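Local coordinates for hypothetical protein SMU.776 (Streptococcus mutans, PDB 2B78), which is a putative S-adenosylmethionine-dependent methyltransferase that may bind RNA, its substrate not established, at residues 19-33 with 49-61. Residues are numbered along the deposited sequence; the frame is centred on the assembly and turned at random.
Sequences QLLSSRDYPNLNLDN and AYLSKQNKGVGWL
Leu61 N gives Gln19 O a short hydrogen bond (2.7 Å) on a carbonyl lone pair. The antiparallel pairing of 19-23 with 56-61 slips by one residue at Leu21, where Val58 and Gly59 share the place opposite, a bulge in strand 57-63: Leu21 O takes Val58 N at 2.9 Å, nearly head-on, while Leu21 N reaches Gly59 O from above the carbonyl plane. Ser23 N to Lys56 O, 3.0 Å, closes the series beside the type II' turn Gln54-Gly57. Beside strand 49-54, water 4 joins Asp32 OD2 and Asn33 OD1 to Lys53 N, and water 3 links Asp32 OD1 with Val58 O; Asn33 ND2 bonds Ser126 OG and Gln130 OE1 of helix 126-130. On one face of the sheet, Leu20 CD1 lies over the six-membered ring of Trp60, a CH-pi contact 4.0 Å from the centroid; Gln54 OE1 holds the indole by its NE1. On the other, Leu21 CD1 meets Ala49 CB and Leu51 CD2. Leu51 also sends CD1 against Leu31 CB and meets Leu29 CD2 tip to tip. Val58 CG2 packs on Leu21 CB and the Tyr26 ring, which helix 8-16 backs. Strand 20-22, paired with 57-63, is an outermost strand of the mixed five-stranded sheet in the N-terminal PUA-like domain.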
ATOM      1  N   GLN A  19     -16.675   1.668  -8.931  1.00 18.04           N
ATOM      2  CA  GLN A  19     -16.287   0.614  -9.854  1.00 18.30           C
ATOM      3  C   GLN A  19     -16.255  -0.758  -9.219  1.00 18.39           C
ATOM      4  O   GLN A  19     -16.452  -1.768  -9.898  1.00 18.78           O
ATOM      5  CB  GLN A  19     -14.918   0.923 -10.454  1.00 18.45           C
ATOM      6  CG  GLN A  19     -14.921   2.052 -11.474  1.00 16.60           C
ATOM      7  CD  GLN A  19     -13.517   2.484 -11.848  1.00 16.77           C
ATOM      8  OE1 GLN A  19     -12.631   1.648 -12.047  1.00 16.07           O
ATOM      9  NE2 GLN A  19     -13.307   3.792 -11.958  1.00 15.71           N
ATOM     10  N   LEU A  20     -15.989  -0.791  -7.919  1.00 18.67           N
ATOM     11  CA  LEU A  20     -15.922  -2.047  -7.180  1.00 18.43           C
ATOM     12  C   LEU A  20     -17.307  -2.677  -6.994  1.00 19.55           C
ATOM     13  O   LEU A  20     -18.244  -2.013  -6.552  1.00 19.10           O
ATOM     14  CB  LEU A  20     -15.294  -1.803  -5.810  1.00 16.36           C
ATOM     15  CG  LEU A  20     -15.384  -2.957  -4.816  1.00 17.07           C
ATOM     16  CD1 LEU A  20     -14.650  -4.165  -5.371  1.00 14.78           C
ATOM     17  CD2 LEU A  20     -14.790  -2.522  -3.483  1.00 16.91           C
ATOM     18  N   LEU A  21     -17.423  -3.958  -7.336  1.00 20.39           N
ATOM     19  CA  LEU A  21     -18.683  -4.683  -7.189  1.00 21.29           C
ATOM     20  C   LEU A  21     -18.587  -5.427  -5.862  1.00 21.42           C
ATOM     21  O   LEU A  21     -17.878  -6.430  -5.750  1.00 21.09           O
ATOM     22  CB  LEU A  21     -18.859  -5.677  -8.343  1.00 22.12           C
ATOM     23  CG  LEU A  21     -18.765  -5.068  -9.744  1.00 22.19           C
ATOM     24  CD1 LEU A  21     -18.877  -6.161 -10.783  1.00 23.08           C
ATOM     25  CD2 LEU A  21     -19.860  -4.033  -9.938  1.00 23.53           C
ATOM     26  N   SER A  22     -19.291  -4.929  -4.850  1.00 22.19           N
ATOM     27  CA  SER A  22     -19.243  -5.552  -3.531  1.00 22.31           C
ATOM     28  C   SER A  22     -20.072  -6.820  -3.424  1.00 21.93           C
ATOM     29  O   SER A  22     -21.196  -6.888  -3.912  1.00 20.54           O
ATOM     30  CB  SER A  22     -19.688  -4.558  -2.449  1.00 21.79           C
ATOM     31  OG  SER A  22     -18.681  -3.589  -2.216  1.00 22.08           O
ATOM     32  N   SER A  23     -19.494  -7.826  -2.777  1.00 22.39           N
ATOM     33  CA  SER A  23     -20.176  -9.093  -2.587  1.00 24.58           C
ATOM     34  C   SER A  23     -21.527  -8.820  -1.929  1.00 25.64           C
ATOM     35  O   SER A  23     -22.560  -9.334  -2.357  1.00 25.40           O
ATOM     36  CB  SER A  23     -19.332 -10.004  -1.696  1.00 24.45           C
ATOM     37  OG  SER A  23     -19.928 -11.279  -1.574  1.00 26.07           O
ATOM     38  N   ARG A  24     -21.508  -7.975  -0.902  1.00 26.71           N
ATOM     39  CA  ARG A  24     -22.714  -7.631  -0.155  1.00 28.07           C
ATOM     40  C   ARG A  24     -23.853  -7.116  -1.028  1.00 27.03           C
ATOM     41  O   ARG A  24     -25.023  -7.256  -0.669  1.00 29.45           O
ATOM     42  CB  ARG A  24     -22.390  -6.576   0.906  1.00 29.93           C
ATOM     43  CG  ARG A  24     -23.476  -6.401   1.947  1.00 33.01           C
ATOM     44  CD  ARG A  24     -23.384  -7.505   2.981  1.00 35.16           C
ATOM     45  NE  ARG A  24     -22.074  -7.490   3.625  1.00 37.31           N
ATOM     46  CZ  ARG A  24     -21.642  -8.417   4.474  1.00 38.72           C
ATOM     47  NH1 ARG A  24     -22.417  -9.447   4.791  1.00 38.67           N
ATOM     48  NH2 ARG A  24     -20.432  -8.310   5.010  1.00 39.42           N
ATOM     49  N   ASP A  25     -23.516  -6.524  -2.168  1.00 25.36           N
ATOM     50  CA  ASP A  25     -24.527  -5.973  -3.065  1.00 24.47           C
ATOM     51  C   ASP A  25     -24.889  -6.907  -4.221  1.00 24.84           C
ATOM     52  O   ASP A  25     -25.699  -6.552  -5.087  1.00 24.14           O
ATOM     53  CB  ASP A  25     -24.056  -4.619  -3.611  1.00 23.79           C
ATOM     54  CG  ASP A  25     -23.555  -3.685  -2.519  1.00 23.13           C
ATOM     55  OD1 ASP A  25     -23.995  -3.814  -1.355  1.00 21.94           O
ATOM     56  OD2 ASP A  25     -22.720  -2.804  -2.823  1.00 23.24           O
ATOM     57  N   TYR A  26     -24.284  -8.094  -4.229  1.00 25.57           N
ATOM     58  CA  TYR A  26     -24.529  -9.118  -5.255  1.00 26.50           C
ATOM     59  C   TYR A  26     -24.584 -10.468  -4.532  1.00 28.81           C
ATOM     60  O   TYR A  26     -23.853 -11.400  -4.872  1.00 28.00           O
ATOM     61  CB  TYR A  26     -23.387  -9.113  -6.280  1.00 24.25           C
ATOM     62  CG  TYR A  26     -23.315  -7.845  -7.108  1.00 20.96           C
ATOM     63  CD1 TYR A  26     -24.066  -7.707  -8.278  1.00 21.25           C
ATOM     64  CD2 TYR A  26     -22.542  -6.762  -6.697  1.00 19.36           C
ATOM     65  CE1 TYR A  26     -24.050  -6.516  -9.016  1.00 18.56           C
ATOM     66  CE2 TYR A  26     -22.520  -5.571  -7.425  1.00 18.30           C
ATOM     67  CZ  TYR A  26     -23.276  -5.453  -8.578  1.00 19.03           C
ATOM     68  OH  TYR A  26     -23.283  -4.264  -9.282  1.00 18.01           O
ATOM     69  N   PRO A  27     -25.472 -10.587  -3.527  1.00 31.45           N
ATOM     70  CA  PRO A  27     -25.695 -11.768  -2.685  1.00 33.59           C
ATOM     71  C   PRO A  27     -25.792 -13.146  -3.339  1.00 36.23           C
ATOM     72  O   PRO A  27     -25.034 -14.058  -2.987  1.00 37.25           O
ATOM     73  CB  PRO A  27     -26.967 -11.406  -1.912  1.00 33.14           C
ATOM     74  CG  PRO A  27     -27.694 -10.514  -2.856  1.00 33.40           C
ATOM     75  CD  PRO A  27     -26.576  -9.625  -3.350  1.00 32.98           C
ATOM     76  N   ASN A  28     -26.719 -13.307  -4.277  1.00 37.84           N
ATOM     77  CA  ASN A  28     -26.902 -14.598  -4.928  1.00 38.32           C
ATOM     78  C   ASN A  28     -26.373 -14.635  -6.353  1.00 38.40           C
ATOM     79  O   ASN A  28     -27.137 -14.807  -7.306  1.00 39.32           O
ATOM     80  CB  ASN A  28     -28.383 -14.968  -4.918  1.00 39.33           C
ATOM     81  CG  ASN A  28     -28.960 -14.984  -3.519  1.00 40.89           C
ATOM     82  OD1 ASN A  28     -29.345 -13.942  -2.975  1.00 40.31           O
ATOM     83  ND2 ASN A  28     -29.001 -16.165  -2.918  1.00 41.45           N
ATOM     84  N   LEU A  29     -25.062 -14.481  -6.497  1.00 37.80           N
ATOM     85  CA  LEU A  29     -24.442 -14.493  -7.819  1.00 37.84           C
ATOM     86  C   LEU A  29     -23.910 -15.897  -8.128  1.00 37.26           C
ATOM     87  O   LEU A  29     -23.143 -16.458  -7.349  1.00 36.22           O
ATOM     88  CB  LEU A  29     -23.313 -13.454  -7.860  1.00 37.45           C
ATOM     89  CG  LEU A  29     -22.667 -13.079  -9.200  1.00 37.61           C
ATOM     90  CD1 LEU A  29     -23.723 -12.594 -10.188  1.00 37.25           C
ATOM     91  CD2 LEU A  29     -21.627 -11.989  -8.956  1.00 36.76           C
ATOM     92  N   ASN A  30     -24.323 -16.463  -9.260  1.00 37.97           N
ATOM     93  CA  ASN A  30     -23.878 -17.811  -9.635  1.00 39.37           C
ATOM     94  C   ASN A  30     -22.832 -17.749 -10.730  1.00 39.21           C
ATOM     95  O   ASN A  30     -22.339 -18.785 -11.190  1.00 39.85           O
ATOM     96  CB  ASN A  30     -25.048 -18.655 -10.149  1.00 40.27           C
ATOM     97  CG  ASN A  30     -26.278 -18.536  -9.285  1.00 42.01           C
ATOM     98  OD1 ASN A  30     -26.212 -18.664  -8.054  1.00 42.69           O
ATOM     99  ND2 ASN A  30     -27.420 -18.304  -9.921  1.00 42.10           N
ATOM    100  N   LEU A  31     -22.505 -16.531 -11.149  1.00 39.17           N
ATOM    101  CA  LEU A  31     -21.537 -16.319 -12.218  1.00 38.72           C
ATOM    102  C   LEU A  31     -20.169 -15.948 -11.658  1.00 38.80           C
ATOM    103  O   LEU A  31     -20.057 -15.494 -10.514  1.00 39.13           O
ATOM    104  CB  LEU A  31     -22.026 -15.191 -13.135  1.00 38.64           C
ATOM    105  CG  LEU A  31     -23.535 -15.044 -13.350  1.00 39.04           C
ATOM    106  CD1 LEU A  31     -23.829 -13.779 -14.143  1.00 39.53           C
ATOM    107  CD2 LEU A  31     -24.077 -16.262 -14.067  1.00 39.93           C
ATOM    108  N   ASP A  32     -19.127 -16.145 -12.468  1.00 38.35           N
ATOM    109  CA  ASP A  32     -17.764 -15.799 -12.070  1.00 37.18           C
ATOM    110  C   ASP A  32     -16.775 -15.888 -13.239  1.00 35.66           C
ATOM    111  O   ASP A  32     -17.013 -16.593 -14.218  1.00 35.40           O
ATOM    112  CB  ASP A  32     -17.294 -16.691 -10.914  1.00 37.06           C
ATOM    113  CG  ASP A  32     -16.080 -16.115 -10.200  1.00 38.54           C
ATOM    114  OD1 ASP A  32     -15.854 -14.887 -10.315  1.00 38.49           O
ATOM    115  OD2 ASP A  32     -15.359 -16.874  -9.514  1.00 39.41           O
ATOM    116  N   ASN A  33     -15.679 -15.143 -13.124  1.00 34.80           N
ATOM    117  CA  ASN A  33     -14.626 -15.094 -14.136  1.00 32.99           C
ATOM    118  C   ASN A  33     -15.103 -14.978 -15.572  1.00 31.57           C
ATOM    119  O   ASN A  33     -14.956 -15.902 -16.370  1.00 31.00           O
ATOM    120  CB  ASN A  33     -13.696 -16.297 -13.995  1.00 33.34           C
ATOM    121  CG  ASN A  33     -12.495 -15.998 -13.120  1.00 33.53           C
ATOM    122  OD1 ASN A  33     -12.634 -15.659 -11.940  1.00 33.12           O
ATOM    123  ND2 ASN A  33     -11.304 -16.117 -13.694  1.00 34.15           N
ATOM    124  N   ALA A  49     -18.738  -5.006 -17.317  1.00 16.40           N
ATOM    125  CA  ALA A  49     -17.964  -5.340 -16.127  1.00 16.15           C
ATOM    126  C   ALA A  49     -17.399  -6.748 -16.216  1.00 15.78           C
ATOM    127  O   ALA A  49     -17.729  -7.498 -17.132  1.00 14.85           O
ATOM    128  CB  ALA A  49     -18.852  -5.220 -14.888  1.00 15.41           C
ATOM    129  N   TYR A  50     -16.534  -7.104 -15.271  1.00 15.14           N
ATOM    130  CA  TYR A  50     -15.993  -8.453 -15.249  1.00 14.50           C
ATOM    131  C   TYR A  50     -16.118  -8.997 -13.834  1.00 14.59           C
ATOM    132  O   TYR A  50     -16.023  -8.254 -12.854  1.00 12.41           O
ATOM    133  CB  TYR A  50     -14.534  -8.497 -15.754  1.00 14.18           C
ATOM    134  CG  TYR A  50     -13.434  -8.095 -14.783  1.00 14.46           C
ATOM    135  CD1 TYR A  50     -13.083  -8.910 -13.707  1.00 13.59           C
ATOM    136  CD2 TYR A  50     -12.704  -6.922 -14.981  1.00 15.64           C
ATOM    137  CE1 TYR A  50     -12.028  -8.568 -12.850  1.00 15.35           C
ATOM    138  CE2 TYR A  50     -11.642  -6.570 -14.131  1.00 14.49           C
ATOM    139  CZ  TYR A  50     -11.311  -7.398 -13.072  1.00 14.93           C
ATOM    140  OH  TYR A  50     -10.260  -7.073 -12.243  1.00 14.12           O
ATOM    141  N   LEU A  51     -16.365 -10.298 -13.738  1.00 15.16           N
ATOM    142  CA  LEU A  51     -16.511 -10.947 -12.450  1.00 15.44           C
ATOM    143  C   LEU A  51     -15.290 -11.785 -12.117  1.00 16.00           C
ATOM    144  O   LEU A  51     -14.739 -12.464 -12.975  1.00 15.21           O
ATOM    145  CB  LEU A  51     -17.748 -11.852 -12.441  1.00 15.65           C
ATOM    146  CG  LEU A  51     -19.108 -11.212 -12.723  1.00 15.45           C
ATOM    147  CD1 LEU A  51     -20.191 -12.282 -12.658  1.00 12.56           C
ATOM    148  CD2 LEU A  51     -19.380 -10.113 -11.707  1.00 15.26           C
ATOM    149  N   SER A  52     -14.879 -11.720 -10.858  1.00 16.71           N
ATOM    150  CA  SER A  52     -13.758 -12.494 -10.357  1.00 18.88           C
ATOM    151  C   SER A  52     -13.664 -12.169  -8.883  1.00 20.92           C
ATOM    152  O   SER A  52     -13.800 -11.012  -8.484  1.00 20.28           O
ATOM    153  CB  SER A  52     -12.457 -12.119 -11.073  1.00 19.58           C
ATOM    154  OG  SER A  52     -11.419 -13.027 -10.725  1.00 18.48           O
ATOM    155  N   LYS A  53     -13.448 -13.189  -8.065  1.00 22.62           N
ATOM    156  CA  LYS A  53     -13.363 -12.975  -6.634  1.00 25.10           C
ATOM    157  C   LYS A  53     -12.089 -12.249  -6.238  1.00 25.63           C
ATOM    158  O   LYS A  53     -10.985 -12.623  -6.648  1.00 26.81           O
ATOM    159  CB  LYS A  53     -13.472 -14.315  -5.900  1.00 28.23           C
ATOM    160  CG  LYS A  53     -14.921 -14.742  -5.669  1.00 31.22           C
ATOM    161  CD  LYS A  53     -15.034 -16.170  -5.144  1.00 33.95           C
ATOM    162  CE  LYS A  53     -15.018 -17.188  -6.281  1.00 34.39           C
ATOM    163  NZ  LYS A  53     -15.242 -18.581  -5.787  1.00 34.09           N
ATOM    164  N   GLN A  54     -12.255 -11.200  -5.441  1.00 25.59           N
ATOM    165  CA  GLN A  54     -11.136 -10.395  -4.969  1.00 24.97           C
ATOM    166  C   GLN A  54     -11.476  -9.861  -3.586  1.00 24.87           C
ATOM    167  O   GLN A  54     -12.065  -8.790  -3.455  1.00 23.26           O
ATOM    168  CB  GLN A  54     -10.876  -9.228  -5.929  1.00 23.43           C
ATOM    169  CG  GLN A  54      -9.616  -8.433  -5.606  1.00 22.34           C
ATOM    170  CD  GLN A  54      -9.338  -7.358  -6.629  1.00 22.09           C
ATOM    171  OE1 GLN A  54      -9.570  -7.558  -7.822  1.00 22.00           O
ATOM    172  NE2 GLN A  54      -8.825  -6.212  -6.177  1.00 20.90           N
ATOM    173  N   ASN A  55     -11.102 -10.617  -2.558  1.00 26.50           N
ATOM    174  CA  ASN A  55     -11.379 -10.240  -1.175  1.00 27.72           C
ATOM    175  C   ASN A  55     -12.887 -10.099  -0.973  1.00 27.80           C
ATOM    176  O   ASN A  55     -13.618 -11.075  -1.111  1.00 29.78           O
ATOM    177  CB  ASN A  55     -10.664  -8.933  -0.824  1.00 28.75           C
ATOM    178  CG  ASN A  55      -9.154  -9.053  -0.930  1.00 31.99           C
ATOM    179  OD1 ASN A  55      -8.538  -9.913  -0.290  1.00 32.90           O
ATOM    180  ND2 ASN A  55      -8.546  -8.189  -1.738  1.00 33.17           N
ATOM    181  N   LYS A  56     -13.358  -8.895  -0.661  1.00 27.31           N
ATOM    182  CA  LYS A  56     -14.789  -8.682  -0.449  1.00 26.76           C
ATOM    183  C   LYS A  56     -15.513  -8.290  -1.731  1.00 25.15           C
ATOM    184  O   LYS A  56     -16.700  -7.957  -1.714  1.00 25.28           O
ATOM    185  CB  LYS A  56     -15.007  -7.605   0.618  1.00 29.00           C
ATOM    186  CG  LYS A  56     -14.612  -8.049   2.017  1.00 32.04           C
ATOM    187  CD  LYS A  56     -15.392  -9.293   2.432  1.00 35.01           C
ATOM    188  CE  LYS A  56     -14.958  -9.804   3.801  1.00 35.78           C
ATOM    189  NZ  LYS A  56     -15.695 -11.044   4.183  1.00 35.48           N
ATOM    190  N   GLY A  57     -14.796  -8.334  -2.845  1.00 23.24           N
ATOM    191  CA  GLY A  57     -15.401  -7.975  -4.112  1.00 21.13           C
ATOM    192  C   GLY A  57     -15.677  -9.181  -4.991  1.00 18.87           C
ATOM    193  O   GLY A  57     -15.054 -10.230  -4.835  1.00 17.74           O
ATOM    194  N   VAL A  58     -16.626  -9.027  -5.908  1.00 17.81           N
ATOM    195  CA  VAL A  58     -16.996 -10.083  -6.840  1.00 17.64           C
ATOM    196  C   VAL A  58     -16.669  -9.643  -8.269  1.00 16.91           C
ATOM    197  O   VAL A  58     -16.885 -10.386  -9.229  1.00 16.47           O
ATOM    198  CB  VAL A  58     -18.507 -10.410  -6.755  1.00 17.65           C
ATOM    199  CG1 VAL A  58     -18.818 -11.121  -5.440  1.00 17.05           C
ATOM    200  CG2 VAL A  58     -19.323  -9.123  -6.860  1.00 17.47           C
ATOM    201  N   GLY A  59     -16.144  -8.429  -8.403  1.00 14.81           N
ATOM    202  CA  GLY A  59     -15.802  -7.932  -9.723  1.00 14.70           C
ATOM    203  C   GLY A  59     -15.604  -6.431  -9.788  1.00 15.25           C
ATOM    204  O   GLY A  59     -15.580  -5.746  -8.753  1.00 15.73           O
ATOM    205  N   TRP A  60     -15.485  -5.914 -11.009  1.00 14.79           N
ATOM    206  CA  TRP A  60     -15.273  -4.485 -11.229  1.00 15.49           C
ATOM    207  C   TRP A  60     -15.997  -3.980 -12.462  1.00 16.84           C
ATOM    208  O   TRP A  60     -16.070  -4.675 -13.477  1.00 18.41           O
ATOM    209  CB  TRP A  60     -13.788  -4.178 -11.446  1.00 11.74           C
ATOM    210  CG  TRP A  60     -12.907  -4.489 -10.311  1.00 11.34           C
ATOM    211  CD1 TRP A  60     -12.245  -5.667 -10.070  1.00  9.83           C
ATOM    212  CD2 TRP A  60     -12.557  -3.605  -9.244  1.00  8.69           C
ATOM    213  NE1 TRP A  60     -11.505  -5.562  -8.918  1.00 10.65           N
ATOM    214  CE2 TRP A  60     -11.678  -4.307  -8.391  1.00 10.16           C
ATOM    215  CE3 TRP A  60     -12.901  -2.287  -8.925  1.00  8.32           C
ATOM    216  CZ2 TRP A  60     -11.136  -3.729  -7.237  1.00  8.85           C
ATOM    217  CZ3 TRP A  60     -12.365  -1.716  -7.779  1.00  7.46           C
ATOM    218  CH2 TRP A  60     -11.492  -2.438  -6.950  1.00  9.05           C
ATOM    219  N   LEU A  61     -16.504  -2.758 -12.382  1.00 17.65           N
ATOM    220  CA  LEU A  61     -17.152  -2.144 -13.528  1.00 18.93           C
ATOM    221  C   LEU A  61     -15.998  -1.716 -14.425  1.00 20.32           C
ATOM    222  O   LEU A  61     -15.031  -1.122 -13.949  1.00 19.75           O
ATOM    223  CB  LEU A  61     -17.941  -0.904 -13.106  1.00 18.19           C
ATOM    224  CG  LEU A  61     -18.427  -0.012 -14.254  1.00 18.40           C
ATOM    225  CD1 LEU A  61     -19.535  -0.715 -15.035  1.00 17.62           C
ATOM    226  CD2 LEU A  61     -18.923   1.311 -13.693  1.00 19.17           C
TER
HETATM  227  O   HOH W   1     -12.608  -1.110 -12.465  1.00 20.84           O
HETATM  228  O   HOH W   2     -18.935  -7.024   0.272  1.00 22.51           O
HETATM  229  O   HOH W   3     -16.761 -12.996  -8.461  1.00 20.44           O
HETATM  230  O   HOH W   4     -12.753 -15.888  -9.059  1.00 24.12           O